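PDB 1XIP: nucleoporin NUP159, which forms part of the nuclear pore complex and, through its N-terminal beta-propeller domain, tethers the helicase Dbp5 to the pore for mRNA export. Local coordinates for residues A162-S167 with L178-S183; F184-W189 with K196-S201; D265-F270 with S300-V305; I273-Y278 with N336-A341. All coordinates share one frame; numbering follows the deposited sequence.

Overall arrangement
All four contacts lie in the N-terminal beta-propeller domain. Contacts 1 and 2 follow one another along the chain, their centres about 12 Å apart, and share the antiparallel sheet of strands 167-170, 174-179, 184-190 and 193-200: contact 1 joins this blade to the preceding strand 158-165, and contact 2 builds its outer hairpin. Contacts 3 and 4 come later and are interleaved, segment 273-278 falling between the two halves of contact 3; their centres are about 10 Å apart, and Ser300 of contact 3 touches Arg275, Phe276, Tyr278 and Asn336 of contact 4. Contacts 1 and 2 thus build and join blades, while 3 and 4 tie loops nearer the chain's centre, all within the domain that interacts with Dbp5.

Contact 1. Residues A162-S167 with L178-S183; sequences AQNVTS and LLKDRS
Thr166 leans its methyl across the aliphatic chain of Lys180, CG2 to CG 3.8 Å, while its hydroxyl turns back to the backbone. With chi1 at 56°, OG1 lies between the backbone N and the carbonyl carbon and gives Leu178 O a weak hydrogen bond of 3.3 Å. The same oxygen takes a stronger, nearly straight bond from Thr166 N (2.7 Å) and a weak one from Ser167 N, so Thr166 and Ser167 both face Leu178, a classic beta bulge; Leu178 N returns a bond to Ser167 O. A valine here, having no hydroxyl, would probably leave Leu178 O to its two backbone donors alone. Leu179 sends CD2 to within 3.3 Å of Asn164 O and 4.1 Å of Val165 CG2, the two apolar chains meeting at a slant; branched aliphatic residues fill this corner without needing polar partners. Asn164 O also accepts from Lys180 N (2.9 Å), the second residue of the type I turn Leu179-Arg182, their side chains crossing at about a right angle. The chain bends at Thr166, passing from strand 158-165 of one propeller blade to strand 167-170 of the next; beside it, on strand 174-179, Leu178 packs on Pro216 and Val219 of strand 215-221.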
loop_
_atom_site.group_PDB
_atom_site.type_symbol
_atom_site.label_atom_id
_atom_site.label_comp_id
_atom_site.label_asym_id
_atom_site.label_seq_id
_atom_site.Cartn_x
_atom_site.Cartn_y
_atom_site.Cartn_z
ATOM N N ALA A 162 -14.913 -3.839 13.661
ATOM C CA ALA A 162 -14.113 -3.689 14.868
ATOM C C ALA A 162 -14.004 -2.240 15.288
ATOM O O ALA A 162 -14.498 -1.349 14.595
ATOM C CB ALA A 162 -12.732 -4.295 14.677
ATOM N N GLN A 163 -13.366 -2.018 16.435
ATOM C CA GLN A 163 -13.149 -0.678 16.968
ATOM C C GLN A 163 -11.726 -0.502 17.458
ATOM O O GLN A 163 -11.014 -1.491 17.695
ATOM C CB GLN A 163 -14.088 -0.414 18.131
ATOM C CG GLN A 163 -15.359 0.293 17.758
ATOM C CD GLN A 163 -16.559 -0.366 18.376
ATOM O OE1 GLN A 163 -17.309 -1.066 17.690
ATOM N NE2 GLN A 163 -16.741 -0.169 19.677
ATOM N N ASN A 164 -11.329 0.764 17.621
ATOM C CA ASN A 164 -10.018 1.127 18.159
ATOM C C ASN A 164 -8.850 0.665 17.302
ATOM O O ASN A 164 -7.740 0.484 17.803
ATOM C CB ASN A 164 -9.861 0.593 19.584
ATOM C CG ASN A 164 -10.798 1.261 20.557
ATOM O OD1 ASN A 164 -10.929 2.488 20.561
ATOM N ND2 ASN A 164 -11.452 0.463 21.396
ATOM N N VAL A 165 -9.121 0.486 16.010
ATOM C CA VAL A 165 -8.160 0.007 15.034
ATOM C C VAL A 165 -7.357 1.204 14.537
ATOM O O VAL A 165 -7.929 2.275 14.336
ATOM C CB VAL A 165 -8.910 -0.636 13.816
ATOM C CG1 VAL A 165 -7.931 -1.288 12.797
ATOM C CG2 VAL A 165 -9.959 -1.628 14.287
ATOM N N THR A 166 -6.047 1.032 14.333
ATOM C CA THR A 166 -5.234 2.097 13.740
ATOM C C THR A 166 -4.668 1.695 12.385
ATOM O O THR A 166 -4.330 2.546 11.572
ATOM C CB THR A 166 -4.104 2.578 14.681
ATOM O OG1 THR A 166 -3.284 1.476 15.053
ATOM C CG2 THR A 166 -4.676 3.058 16.012
ATOM N N SER A 167 -4.570 0.390 12.166
ATOM C CA SER A 167 -4.210 -0.167 10.882
ATOM C C SER A 167 -4.861 -1.526 10.696
ATOM O O SER A 167 -5.012 -2.289 11.635
ATOM C CB SER A 167 -2.684 -0.303 10.750
ATOM O OG SER A 167 -2.319 -0.521 9.389
ATOM N N LEU A 178 -4.476 -3.876 13.871
ATOM C CA LEU A 178 -3.580 -3.287 14.865
ATOM C C LEU A 178 -4.382 -2.302 15.706
ATOM O O LEU A 178 -4.982 -1.362 15.166
ATOM C CB LEU A 178 -2.432 -2.539 14.196
ATOM C CG LEU A 178 -1.031 -2.547 14.843
ATOM C CD1 LEU A 178 -0.134 -1.476 14.240
ATOM C CD2 LEU A 178 -1.058 -2.432 16.373
ATOM N N LEU A 179 -4.369 -2.502 17.022
ATOM C CA LEU A 179 -5.168 -1.679 17.928
ATOM C C LEU A 179 -4.380 -0.547 18.596
ATOM O O LEU A 179 -3.156 -0.574 18.614
ATOM C CB LEU A 179 -5.845 -2.565 18.983
ATOM C CG LEU A 179 -6.842 -3.580 18.423
ATOM C CD1 LEU A 179 -7.430 -4.463 19.520
ATOM C CD2 LEU A 179 -7.943 -2.845 17.694
ATOM N N LYS A 180 -5.110 0.440 19.130
ATOM C CA LYS A 180 -4.535 1.576 19.891
ATOM C C LYS A 180 -3.642 1.180 21.073
ATOM O O LYS A 180 -2.633 1.837 21.341
ATOM C CB LYS A 180 -5.642 2.489 20.415
ATOM C CG LYS A 180 -6.383 3.245 19.357
ATOM C CD LYS A 180 -7.364 4.188 19.979
ATOM C CE LYS A 180 -7.326 5.534 19.301
ATOM N NZ LYS A 180 -8.122 6.531 20.093
ATOM N N ASP A 181 -4.027 0.123 21.787
ATOM C CA ASP A 181 -3.207 -0.415 22.867
ATOM C C ASP A 181 -1.979 -1.184 22.346
ATOM O O ASP A 181 -1.185 -1.733 23.131
ATOM C CB ASP A 181 -4.053 -1.286 23.802
ATOM C CG ASP A 181 -4.469 -2.599 23.168
ATOM O OD1 ASP A 181 -5.142 -3.389 23.865
ATOM O OD2 ASP A 181 -4.174 -2.934 21.988
ATOM N N ARG A 182 -1.842 -1.224 21.019
ATOM C CA ARG A 182 -0.687 -1.810 20.335
ATOM C C ARG A 182 -0.750 -3.323 20.327
ATOM O O ARG A 182 0.256 -3.994 20.128
ATOM C CB ARG A 182 0.630 -1.321 20.952
ATOM C CG ARG A 182 0.872 0.194 20.859
ATOM C CD ARG A 182 2.346 0.592 20.975
ATOM N NE ARG A 182 2.889 0.331 22.310
ATOM C CZ ARG A 182 4.136 0.593 22.675
ATOM N NH1 ARG A 182 4.988 1.118 21.811
ATOM N NH2 ARG A 182 4.531 0.338 23.916
ATOM N N SER A 183 -1.942 -3.863 20.531
ATOM C CA SER A 183 -2.139 -5.298 20.397
ATOM C C SER A 183 -2.658 -5.665 19.002
ATOM O O SER A 183 -3.117 -4.801 18.242
ATOM C CB SER A 183 -3.050 -5.833 21.508
ATOM O OG SER A 183 -4.413 -5.625 21.203
#

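Contact 2. Residues F184-W189 with K196-S201; sequences FQSFAW and KQFEFS
Phe184 lays its CB over one face of the Phe200 ring, 3.7 Å from the ring centroid, as a CH-pi contact. The two rings themselves are almost parallel, their planes 11° apart, but slid so far that they barely overlap, with centroids 5.1 Å apart. Phe200 reaches this place because CG sits between the backbone N and the carbonyl carbon (chi1 57°), which folds the ring back over the neighbouring strand. Broad, flat phenylalanines suit this buried face, where Phe184 also packs on Ala229 and Phe231 of strand 226-232. Beneath the rings the backbones pair in both directions: Phe184 N to Phe200 O is 2.8 Å and almost straight. Ser186 repeats the theme on the same face, with CB over the Phe198 ring 3.8 Å from its centroid; a small residue leaves room for the aromatic, and its hydroxyl bonds to Gln174. These strands form the outer hairpin of a four-stranded propeller blade, and a classic beta bulge interrupts it where Gln197 and Phe198 both face Ser186. Gln197 N gives Ser186 O a 2.8 Å bond, whereas that from Phe198 N is weak. On the other face of the sheet, Gln185 and Glu199 run side by side, pointing the same way, CG to CG 3.7 Å, with amide and carboxylate planes turned 64° apart. Glu199 OE2 forms a salt bridge with Lys196 NZ (3.0 Å), which approaches from above the carboxylate plane. An alanine at Gln185 would probably open a gap beside Glu199 and leave the Glu199-Lys196 pair without the flanking amide.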
loop_
_atom_site.group_PDB
_atom_site.type_symbol
_atom_site.label_atom_id
_atom_site.label_comp_id
_atom_site.label_asym_id
_atom_site.label_seq_id
_atom_site.Cartn_x
_atom_site.Cartn_y
_atom_site.Cartn_z
ATOM N N PHE A 184 -2.570 -6.954 18.686
ATOM C CA PHE A 184 -2.905 -7.477 17.374
ATOM C C PHE A 184 -4.053 -8.482 17.408
ATOM O O PHE A 184 -4.242 -9.214 18.386
ATOM C CB PHE A 184 -1.689 -8.157 16.783
ATOM C CG PHE A 184 -0.573 -7.227 16.475
ATOM C CD1 PHE A 184 -0.369 -6.785 15.172
ATOM C CD2 PHE A 184 0.296 -6.811 17.473
ATOM C CE1 PHE A 184 0.681 -5.920 14.872
ATOM C CE2 PHE A 184 1.340 -5.949 17.192
ATOM C CZ PHE A 184 1.538 -5.497 15.889
ATOM N N GLN A 185 -4.806 -8.523 16.322
ATOM C CA GLN A 185 -5.876 -9.486 16.179
ATOM C C GLN A 185 -5.958 -9.969 14.753
ATOM O O GLN A 185 -5.740 -9.213 13.813
ATOM C CB GLN A 185 -7.192 -8.870 16.594
ATOM C CG GLN A 185 -7.467 -8.963 18.077
ATOM C CD GLN A 185 -8.790 -8.359 18.436
ATOM O OE1 GLN A 185 -9.702 -8.329 17.610
ATOM N NE2 GLN A 185 -8.907 -7.859 19.657
ATOM N N SER A 186 -6.277 -11.238 14.599
ATOM C CA SER A 186 -6.327 -11.862 13.303
ATOM C C SER A 186 -7.599 -12.662 13.196
ATOM O O SER A 186 -8.004 -13.314 14.146
ATOM C CB SER A 186 -5.115 -12.769 13.126
ATOM O OG SER A 186 -5.112 -13.365 11.848
ATOM N N PHE A 187 -8.244 -12.605 12.041
ATOM C CA PHE A 187 -9.506 -13.312 11.846
ATOM C C PHE A 187 -9.469 -14.109 10.565
ATOM O O PHE A 187 -8.864 -13.691 9.582
ATOM C CB PHE A 187 -10.670 -12.334 11.736
ATOM C CG PHE A 187 -10.776 -11.355 12.873
ATOM C CD1 PHE A 187 -11.758 -11.511 13.852
ATOM C CD2 PHE A 187 -9.939 -10.243 12.937
ATOM C CE1 PHE A 187 -11.879 -10.602 14.888
ATOM C CE2 PHE A 187 -10.052 -9.333 13.967
ATOM C CZ PHE A 187 -11.024 -9.510 14.944
ATOM N N ALA A 188 -10.135 -15.248 10.563
ATOM C CA ALA A 188 -10.479 -15.888 9.307
ATOM C C ALA A 188 -11.549 -15.023 8.634
ATOM O O ALA A 188 -12.487 -14.556 9.294
ATOM C CB ALA A 188 -10.983 -17.276 9.549
ATOM N N TRP A 189 -11.378 -14.790 7.334
ATOM C CA TRP A 189 -12.251 -13.906 6.571
ATOM C C TRP A 189 -12.903 -14.610 5.351
ATOM O O TRP A 189 -12.212 -15.213 4.516
ATOM C CB TRP A 189 -11.468 -12.667 6.121
ATOM C CG TRP A 189 -12.257 -11.766 5.239
ATOM C CD1 TRP A 189 -12.345 -11.822 3.875
ATOM C CD2 TRP A 189 -13.100 -10.686 5.650
ATOM N NE1 TRP A 189 -13.192 -10.844 3.414
ATOM C CE2 TRP A 189 -13.670 -10.131 4.483
ATOM C CE3 TRP A 189 -13.438 -10.133 6.891
ATOM C CZ2 TRP A 189 -14.551 -9.038 4.520
ATOM C CZ3 TRP A 189 -14.308 -9.060 6.930
ATOM C CH2 TRP A 189 -14.853 -8.519 5.748
ATOM N N LYS A 196 -12.512 -14.974 14.851
ATOM C CA LYS A 196 -11.220 -14.794 15.519
ATOM C C LYS A 196 -10.327 -16.015 15.336
ATOM O O LYS A 196 -10.745 -17.133 15.597
ATOM C CB LYS A 196 -11.431 -14.516 17.008
ATOM C CG LYS A 196 -11.320 -13.048 17.390
ATOM C CD LYS A 196 -10.226 -12.806 18.431
ATOM C CE LYS A 196 -10.825 -12.324 19.747
ATOM N NZ LYS A 196 -11.115 -10.862 19.739
ATOM N N GLN A 197 -9.116 -15.795 14.853
ATOM C CA GLN A 197 -8.160 -16.872 14.635
ATOM C C GLN A 197 -7.247 -16.889 15.851
ATOM O O GLN A 197 -7.193 -17.881 16.582
ATOM C CB GLN A 197 -7.339 -16.620 13.356
ATOM C CG GLN A 197 -7.321 -17.759 12.307
ATOM C CD GLN A 197 -6.607 -17.353 10.990
ATOM O OE1 GLN A 197 -7.137 -17.564 9.897
ATOM N NE2 GLN A 197 -5.414 -16.777 11.107
ATOM N N PHE A 198 -6.540 -15.777 16.062
ATOM C CA PHE A 198 -5.706 -15.578 17.248
ATOM C C PHE A 198 -5.622 -14.111 17.681
ATOM O O PHE A 198 -6.235 -13.236 17.075
ATOM C CB PHE A 198 -4.299 -16.184 17.072
ATOM C CG PHE A 198 -3.663 -15.900 15.749
ATOM C CD1 PHE A 198 -3.791 -16.804 14.695
ATOM C CD2 PHE A 198 -2.904 -14.753 15.560
ATOM C CE1 PHE A 198 -3.188 -16.559 13.457
ATOM C CE2 PHE A 198 -2.290 -14.492 14.332
ATOM C CZ PHE A 198 -2.435 -15.399 13.273
ATOM N N GLU A 199 -4.850 -13.858 18.737
ATOM C CA GLU A 199 -4.819 -12.570 19.415
ATOM C C GLU A 199 -3.520 -12.483 20.192
ATOM O O GLU A 199 -3.082 -13.482 20.764
ATOM C CB GLU A 199 -5.990 -12.500 20.389
ATOM C CG GLU A 199 -6.332 -11.116 20.899
ATOM C CD GLU A 199 -7.733 -11.059 21.486
ATOM O OE1 GLU A 199 -8.060 -11.877 22.384
ATOM O OE2 GLU A 199 -8.514 -10.198 21.040
ATOM N N PHE A 200 -2.895 -11.307 20.220
ATOM C CA PHE A 200 -1.707 -11.123 21.052
ATOM C C PHE A 200 -1.349 -9.674 21.381
ATOM O O PHE A 200 -1.773 -8.746 20.699
ATOM C CB PHE A 200 -0.497 -11.883 20.486
ATOM C CG PHE A 200 -0.142 -11.514 19.085
ATOM C CD1 PHE A 200 0.870 -10.607 18.833
ATOM C CD2 PHE A 200 -0.803 -12.099 18.007
ATOM C CE1 PHE A 200 1.215 -10.266 17.522
ATOM C CE2 PHE A 200 -0.470 -11.767 16.701
ATOM C CZ PHE A 200 0.548 -10.850 16.458
ATOM N N SER A 201 -0.576 -9.506 22.453
ATOM C CA SER A 201 -0.081 -8.211 22.892
ATOM C C SER A 201 1.390 -8.064 22.533
ATOM O O SER A 201 2.001 -8.982 22.004
ATOM C CB SER A 201 -0.269 -8.064 24.403
ATOM O OG SER A 201 -1.133 -6.984 24.693
#

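Contact 3. Residues D265-F270 with S300-V305; sequences DITPPF and SCSSEV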
loop_
_atom_site.group_PDB
_atom_site.type_symbol
_atom_site.label_atom_id
_atom_site.label_comp_id
_atom_site.label_asym_id
_atom_site.label_seq_id
_atom_site.Cartn_x
_atom_site.Cartn_y
_atom_site.Cartn_z
ATOM N N ASP A 265 16.010 -2.812 7.812
ATOM C CA ASP A 265 16.222 -2.889 6.352
ATOM C C ASP A 265 14.957 -2.915 5.505
ATOM O O ASP A 265 15.030 -3.079 4.286
ATOM C CB ASP A 265 17.116 -4.081 5.960
ATOM C CG ASP A 265 18.528 -3.975 6.515
ATOM O OD1 ASP A 265 19.057 -2.831 6.648
ATOM O OD2 ASP A 265 19.188 -4.995 6.837
ATOM N N ILE A 266 13.801 -2.777 6.134
ATOM C CA ILE A 266 12.581 -2.608 5.374
ATOM C C ILE A 266 12.203 -1.146 5.413
ATOM O O ILE A 266 11.903 -0.610 6.486
ATOM C CB ILE A 266 11.434 -3.472 5.919
ATOM C CG1 ILE A 266 11.677 -4.948 5.610
ATOM C CG2 ILE A 266 10.127 -3.032 5.300
ATOM C CD1 ILE A 266 10.664 -5.877 6.223
ATOM N N THR A 267 12.247 -0.495 4.254
ATOM C CA THR A 267 11.631 0.818 4.081
ATOM C C THR A 267 12.064 1.858 5.121
ATOM O O THR A 267 11.209 2.412 5.805
ATOM C CB THR A 267 10.098 0.726 4.179
ATOM O OG1 THR A 267 9.616 -0.293 3.297
ATOM C CG2 THR A 267 9.470 2.017 3.732
ATOM N N PRO A 268 13.360 2.118 5.285
ATOM C CA PRO A 268 13.785 3.142 6.244
ATOM C C PRO A 268 13.119 4.521 5.997
ATOM O O PRO A 268 13.131 5.034 4.867
ATOM C CB PRO A 268 15.301 3.212 6.029
ATOM C CG PRO A 268 15.614 2.389 4.800
ATOM C CD PRO A 268 14.511 1.449 4.631
ATOM N N PRO A 269 12.560 5.124 7.048
ATOM C CA PRO A 269 11.717 6.307 6.910
ATOM C C PRO A 269 12.476 7.623 6.861
ATOM O O PRO A 269 12.421 8.381 7.831
ATOM C CB PRO A 269 10.866 6.251 8.170
ATOM C CG PRO A 269 11.733 5.630 9.166
ATOM C CD PRO A 269 12.694 4.723 8.456
ATOM N N PHE A 270 13.146 7.903 5.743
ATOM C CA PHE A 270 13.867 9.163 5.557
ATOM C C PHE A 270 13.022 10.224 4.856
ATOM O O PHE A 270 13.532 11.274 4.448
ATOM C CB PHE A 270 15.172 8.916 4.790
ATOM C CG PHE A 270 16.204 8.181 5.595
ATOM C CD1 PHE A 270 17.067 8.868 6.446
ATOM C CD2 PHE A 270 16.286 6.788 5.543
ATOM C CE1 PHE A 270 18.013 8.174 7.227
ATOM C CE2 PHE A 270 17.225 6.089 6.314
ATOM C CZ PHE A 270 18.091 6.784 7.159
ATOM N N SER A 300 4.898 5.127 2.440
ATOM C CA SER A 300 4.573 6.551 2.291
ATOM C C SER A 300 5.659 7.433 2.924
ATOM O O SER A 300 5.793 8.618 2.590
ATOM C CB SER A 300 3.178 6.868 2.881
ATOM O OG SER A 300 3.117 6.710 4.308
ATOM N N CYS A 301 6.473 6.841 3.795
ATOM C CA CYS A 301 7.500 7.601 4.516
ATOM C C CYS A 301 8.900 7.300 4.085
ATOM O O CYS A 301 9.826 7.577 4.835
ATOM C CB CYS A 301 7.402 7.339 6.010
ATOM S SG CYS A 301 5.922 8.078 6.618
ATOM N N SER A 302 9.078 6.745 2.890
ATOM C CA SER A 302 10.400 6.285 2.483
ATOM C C SER A 302 10.547 6.283 0.974
ATOM O O SER A 302 9.559 6.215 0.253
ATOM C CB SER A 302 10.635 4.885 3.072
ATOM O OG SER A 302 11.647 4.154 2.399
ATOM N N SER A 303 11.783 6.347 0.496
ATOM C CA SER A 303 12.059 6.321 -0.940
ATOM C C SER A 303 12.595 4.975 -1.371
ATOM O O SER A 303 12.965 4.791 -2.529
ATOM C CB SER A 303 13.060 7.388 -1.306
ATOM O OG SER A 303 12.949 8.465 -0.401
ATOM N N GLU A 304 12.652 4.030 -0.435
ATOM C CA GLU A 304 13.240 2.747 -0.739
ATOM C C GLU A 304 12.198 1.670 -0.932
ATOM O O GLU A 304 11.110 1.728 -0.364
ATOM C CB GLU A 304 14.276 2.355 0.310
ATOM C CG GLU A 304 15.634 3.015 0.072
ATOM C CD GLU A 304 16.583 2.804 1.238
ATOM O OE1 GLU A 304 16.936 1.624 1.524
ATOM O OE2 GLU A 304 16.971 3.812 1.888
ATOM N N VAL A 305 12.536 0.695 -1.768
ATOM C CA VAL A 305 11.666 -0.423 -2.032
ATOM C C VAL A 305 12.351 -1.708 -1.553
ATOM O O VAL A 305 13.463 -2.021 -1.970
ATOM C CB VAL A 305 11.306 -0.490 -3.543
ATOM C CG1 VAL A 305 10.423 -1.676 -3.838
ATOM C CG2 VAL A 305 10.634 0.814 -3.997
HETATM O O HOH W 1 13.591 6.853 2.334
#
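Pro268 O is held from several sides. Ser302 OG reaches it across the contact at 3.0 Å in a weak hydrogen bond, water 1 donates to it at 3.2 Å, and within its own loop Phe270 N bonds to it at 3.0 Å, closing an inverse gamma turn centred on Pro269. Water 1 also accepts from Ser303 N (2.6 Å), so it links the two loops a second time. Ser302 is well chosen for this place: with OG anti to its own backbone N (chi1 160°), the hydroxyl points at the carbonyl and still accepts from Glu304 N, 3.0 Å away, in an ST turn that fixes its rotation. Glu304 then extends across the Pro268 ring at about a right angle, Glu304 OE2 3.5 Å from Pro268 CG, so the proline meets a carboxylate by packing alone. Next along the loop, Pro269 CA comes 3.1 Å from Cys301 O as a CA-H...O contact. Both segments are loops of the propeller, one after strand 257-263 and the other after strand 292-299, and residues 268-271 form a PXFG repeat, here ordered on the folded domain. With prolines lacking backbone donors on one side, the join rests on one weak direct hydrogen bond, a bridging water and close packing, and the carbonyl of Pro268 has its acceptor capacity shared among backbone, hydroxyl and water.

Contact 4. Residues I273-Y278 with N336-A341; sequences IVRFPY and NPIGVA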
loop_
_atom_site.group_PDB
_atom_site.type_symbol
_atom_site.label_atom_id
_atom_site.label_comp_id
_atom_site.label_asym_id
_atom_site.label_seq_id
_atom_site.Cartn_x
_atom_site.Cartn_y
_atom_site.Cartn_z
ATOM N N ILE A 273 8.201 14.638 3.248
ATOM C CA ILE A 273 6.859 15.171 3.027
ATOM C C ILE A 273 5.949 14.617 4.115
ATOM O O ILE A 273 6.104 13.471 4.534
ATOM C CB ILE A 273 6.306 14.773 1.608
ATOM C CG1 ILE A 273 7.326 15.019 0.468
ATOM C CG2 ILE A 273 4.964 15.470 1.314
ATOM C CD1 ILE A 273 8.119 16.321 0.524
ATOM N N VAL A 274 5.012 15.437 4.581
ATOM C CA VAL A 274 3.990 14.993 5.531
ATOM C C VAL A 274 3.101 13.970 4.879
ATOM O O VAL A 274 2.410 14.250 3.909
ATOM C CB VAL A 274 3.103 16.148 6.042
ATOM C CG1 VAL A 274 1.995 15.605 6.967
ATOM C CG2 VAL A 274 3.941 17.186 6.754
ATOM N N ARG A 275 3.127 12.774 5.438
ATOM C CA ARG A 275 2.364 11.654 4.931
ATOM C C ARG A 275 1.761 10.895 6.064
ATOM O O ARG A 275 2.365 10.778 7.131
ATOM C CB ARG A 275 3.261 10.732 4.116
ATOM C CG ARG A 275 3.672 11.346 2.819
ATOM C CD ARG A 275 2.526 11.503 1.863
ATOM N NE ARG A 275 2.703 10.568 0.769
ATOM C CZ ARG A 275 1.995 9.478 0.578
ATOM N NH1 ARG A 275 0.997 9.153 1.388
ATOM N NH2 ARG A 275 2.264 8.722 -0.446
ATOM N N PHE A 276 0.552 10.409 5.836
ATOM C CA PHE A 276 -0.056 9.423 6.694
ATOM C C PHE A 276 0.669 8.095 6.473
ATOM O O PHE A 276 0.889 7.696 5.334
ATOM C CB PHE A 276 -1.535 9.289 6.352
ATOM C CG PHE A 276 -2.300 8.413 7.290
ATOM C CD1 PHE A 276 -2.824 8.928 8.469
ATOM C CD2 PHE A 276 -2.489 7.068 7.004
ATOM C CE1 PHE A 276 -3.538 8.104 9.354
ATOM C CE2 PHE A 276 -3.189 6.236 7.873
ATOM C CZ PHE A 276 -3.723 6.751 9.051
ATOM N N PRO A 277 1.073 7.440 7.559
ATOM C CA PRO A 277 1.747 6.130 7.514
ATOM C C PRO A 277 0.977 5.031 6.827
ATOM O O PRO A 277 -0.126 4.706 7.252
ATOM C CB PRO A 277 1.899 5.781 8.984
ATOM C CG PRO A 277 2.088 7.110 9.607
ATOM C CD PRO A 277 1.000 7.962 8.934
ATOM N N TYR A 278 1.560 4.453 5.782
ATOM C CA TYR A 278 0.949 3.339 5.076
ATOM C C TYR A 278 2.015 2.519 4.360
ATOM O O TYR A 278 2.954 3.063 3.783
ATOM C CB TYR A 278 -0.145 3.817 4.103
ATOM C CG TYR A 278 -0.739 2.688 3.289
ATOM C CD1 TYR A 278 -1.594 1.753 3.874
ATOM C CD2 TYR A 278 -0.425 2.547 1.932
ATOM C CE1 TYR A 278 -2.108 0.697 3.136
ATOM C CE2 TYR A 278 -0.921 1.502 1.185
ATOM C CZ TYR A 278 -1.758 0.570 1.786
ATOM O OH TYR A 278 -2.259 -0.477 1.040
ATOM N N ASN A 336 7.991 9.929 -2.381
ATOM C CA ASN A 336 7.436 8.666 -1.892
ATOM C C ASN A 336 6.253 8.209 -2.764
ATOM O O ASN A 336 5.721 9.009 -3.548
ATOM C CB ASN A 336 6.995 8.801 -0.441
ATOM C CG ASN A 336 7.472 10.054 0.171
ATOM O OD1 ASN A 336 8.463 10.041 0.906
ATOM N ND2 ASN A 336 6.808 11.192 -0.162
ATOM N N PRO A 337 5.861 6.934 -2.665
ATOM C CA PRO A 337 4.788 6.408 -3.513
ATOM C C PRO A 337 3.411 6.830 -3.021
ATOM O O PRO A 337 3.206 6.960 -1.827
ATOM C CB PRO A 337 4.957 4.887 -3.396
ATOM C CG PRO A 337 5.618 4.669 -2.080
ATOM C CD PRO A 337 6.425 5.894 -1.790
ATOM N N ILE A 338 2.485 7.040 -3.942
ATOM C CA ILE A 338 1.096 7.269 -3.574
ATOM C C ILE A 338 0.218 6.143 -4.152
ATOM O O ILE A 338 -0.980 6.062 -3.853
ATOM C CB ILE A 338 0.615 8.657 -4.050
ATOM C CG1 ILE A 338 0.507 8.693 -5.579
ATOM C CG2 ILE A 338 1.540 9.767 -3.542
ATOM C CD1 ILE A 338 -0.103 9.951 -6.108
ATOM N N GLY A 339 0.833 5.282 -4.973
ATOM C CA GLY A 339 0.209 4.067 -5.473
ATOM C C GLY A 339 1.245 3.110 -6.058
ATOM O O GLY A 339 2.342 3.546 -6.490
ATOM N N VAL A 340 0.909 1.809 -6.064
ATOM C CA VAL A 340 1.798 0.742 -6.544
ATOM C C VAL A 340 0.932 -0.310 -7.220
ATOM O O VAL A 340 -0.145 -0.598 -6.764
ATOM C CB VAL A 340 2.590 0.089 -5.365
ATOM C CG1 VAL A 340 3.549 -0.952 -5.847
ATOM C CG2 VAL A 340 3.341 1.113 -4.554
ATOM N N ALA A 341 1.376 -0.886 -8.319
ATOM C CA ALA A 341 0.550 -1.894 -8.991
ATOM C C ALA A 341 1.393 -2.827 -9.861
ATOM O O ALA A 341 2.550 -2.518 -10.143
ATOM C CB ALA A 341 -0.549 -1.231 -9.808
HETATM O O HOH W 2 7.276 11.196 3.264
#
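Arg275 starts away from its backbone carbonyl carbon, CG anti to it (chi1 -71°), then bends at chi2 (-68°) and again at chi3 (-110°), and these turns carry the guanidinium to the edge of strand 337-343 beside Pro337 and Ile338. That is an outermost strand of the four-stranded sheet 18-26, 374-381, 365-370, 337-343, so the N-terminal part of the chain completes a blade with C-terminal strands, as in the ring closure of many beta-propellers. A classic beta bulge, Ile338 and Gly339 both facing Leu369, marks the corner. Pro337 O lies at the guanidinium edge, near its plane; the modelled approach of NH2 to it is too short, and too poorly angled, to be read as a hydrogen bond. Ile338 crosses the arginine at about a right angle, setting its CG2 branch toward NH2. An arginine suits this buried spot because its long chain can bend past Ser300 and Tyr280 and lay its end by Ile338. Tyr244 OH bonds to both Ile273 O and Arg275 N. Water 2 lies between Ile273 O and Asn336 OD1, 2.9 Å from each. Asn336 also turns its amide toward the isoleucine, with ND2 3.9 Å from Ile273 CG1.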